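Side-chain contact in uncharacterized metal-dependent hydrolase (Pyrococcus horikoshii, PDB 3IGH), which is of unknown specific function but probably hydrolyses carbon-nitrogen bonds other than peptide bonds, as an amidohydrolase-family enzyme: residues Leu248-Phe251 with Leu256-Ala259. Sequence-based numbering, arbitrary orientation.
Sequences LGRF and LTIA
Phe251 and Ile258 face each other as an antiparallel hydrogen-bonded pair in a small beta hairpin, where the chain leaving helix 237-246 turns back into strand 256-264 of the amidohydrolase TIM barrel. The bond from Phe251 N to Ile258 O is 3.3 Å long and reaches a lone pair in the carbonyl plane; the return bond from Ile258 N to Phe251 O is shorter, 2.9 Å, with its donor tilted 16° from the plane of the Phe251 carbonyl. Each oxygen also receives a CA-H...O contact, from Arg250 CA to Ile258 O and from Thr257 CA to Phe251 O, both 3.3 Å.

Ile258 suits the centre because its two branches part at CB. CG2, anti to the backbone N (chi1 of CG1 is -52°), rests 3.7 Å from Gly249 O, while CG1 lies 4.2 Å from Phe251 CB and faces the tip of Leu248 more loosely. Leu215, Phe219 and Leu243 add helix side chains around this branched aliphatic group. The Phe251 ring instead leads away from strand 256-259 and meets Phe251 and Phe219 of the second subunit, so the hairpin also takes part in the dimer contact.

On the other side of the pair, Arg250 reaches across strand 256-259, CG anti to its N (chi1 -166°) and the chain extended to NE. A long aliphatic stem suits this reach: CG passes Ile258 O before the polar end crosses Thr257 at a slant. Small Ala259 lets the guanidinium lie over its CA, and NH2 makes a weak hydrogen bond to Ser451 O. Arg250 and Phe251 are each modelled in two conformations, so details of their ends are less certain. The 2.8 Å approach of Arg250 NH1 to Ala259 O is doubtful, since the N-H does not point at the oxygen.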
loop_
_atom_site.group_PDB
_atom_site.type_symbol
_atom_site.label_atom_id
_atom_site.label_comp_id
_atom_site.label_asym_id
_atom_site.label_seq_id
_atom_site.Cartn_x
_atom_site.Cartn_y
_atom_site.Cartn_z
ATOM N N LEU A 248 -8.546 -4.213 1.949
ATOM C CA LEU A 248 -7.210 -3.727 2.293
ATOM C C LEU A 248 -6.841 -4.149 3.717
ATOM O O LEU A 248 -7.477 -3.717 4.683
ATOM C CB LEU A 248 -7.121 -2.202 2.131
ATOM C CG LEU A 248 -5.817 -1.491 2.554
ATOM C CD1 LEU A 248 -4.620 -2.092 1.837
ATOM C CD2 LEU A 248 -5.887 0.013 2.269
ATOM N N GLY A 249 -5.817 -4.995 3.836
ATOM C CA GLY A 249 -5.284 -5.381 5.137
ATOM C C GLY A 249 -3.893 -4.816 5.350
ATOM O O GLY A 249 -3.623 -3.670 4.945
ATOM N N ARG A 250 -2.994 -5.588 5.972
ATOM C CA ARG A 250 -1.619 -5.106 6.128
ATOM C C ARG A 250 -1.035 -4.799 4.756
ATOM O O ARG A 250 -1.166 -5.590 3.811
ATOM C CB ARG A 250 -0.714 -6.059 6.926
ATOM C CG ARG A 250 0.601 -5.375 7.348
ATOM C CD ARG A 250 1.328 -6.056 8.492
ATOM N NE ARG A 250 2.292 -5.157 9.138
ATOM C CZ ARG A 250 2.182 -4.697 10.386
ATOM N NH1 ARG A 250 1.154 -5.057 11.147
ATOM N NH2 ARG A 250 3.112 -3.883 10.883
ATOM N N PHE A 251 -0.425 -3.622 4.654
ATOM C CA PHE A 251 0.122 -3.131 3.399
ATOM C C PHE A 251 1.310 -2.236 3.738
ATOM O O PHE A 251 1.147 -1.215 4.420
ATOM C CB PHE A 251 -0.966 -2.343 2.646
ATOM C CG PHE A 251 -0.769 -2.254 1.140
ATOM C CD1 PHE A 251 0.043 -3.146 0.452
ATOM C CD2 PHE A 251 -1.454 -1.278 0.405
ATOM C CE1 PHE A 251 0.199 -3.044 -0.942
ATOM C CE2 PHE A 251 -1.316 -1.176 -0.985
ATOM C CZ PHE A 251 -0.485 -2.062 -1.659
ATOM N N LEU A 256 4.703 4.547 4.722
ATOM C CA LEU A 256 3.441 4.230 5.380
ATOM C C LEU A 256 3.154 2.732 5.356
ATOM O O LEU A 256 3.207 2.090 4.298
ATOM C CB LEU A 256 2.287 4.991 4.704
ATOM C CG LEU A 256 0.858 4.752 5.220
ATOM C CD1 LEU A 256 0.712 5.261 6.671
ATOM C CD2 LEU A 256 -0.171 5.414 4.298
ATOM N N THR A 257 2.843 2.190 6.529
ATOM C CA THR A 257 2.321 0.839 6.668
ATOM C C THR A 257 0.905 0.912 7.230
ATOM O O THR A 257 0.678 1.530 8.281
ATOM C CB THR A 257 3.178 0.007 7.652
ATOM O OG1 THR A 257 4.551 0.080 7.259
ATOM C CG2 THR A 257 2.734 -1.467 7.691
ATOM N N ILE A 258 -0.048 0.288 6.541
ATOM C CA ILE A 258 -1.360 0.034 7.143
ATOM C C ILE A 258 -1.105 -1.153 8.060
ATOM O O ILE A 258 -0.889 -2.267 7.585
ATOM C CB ILE A 258 -2.441 -0.284 6.069
ATOM C CG1 ILE A 258 -2.454 0.800 4.979
ATOM C CG2 ILE A 258 -3.836 -0.460 6.715
ATOM C CD1 ILE A 258 -2.648 2.244 5.495
ATOM N N ALA A 259 -1.063 -0.903 9.363
ATOM C CA ALA A 259 -0.494 -1.874 10.305
ATOM C C ALA A 259 -1.529 -2.647 11.135
ATOM O O ALA A 259 -1.358 -3.835 11.393
ATOM C CB ALA A 259 0.517 -1.175 11.248
#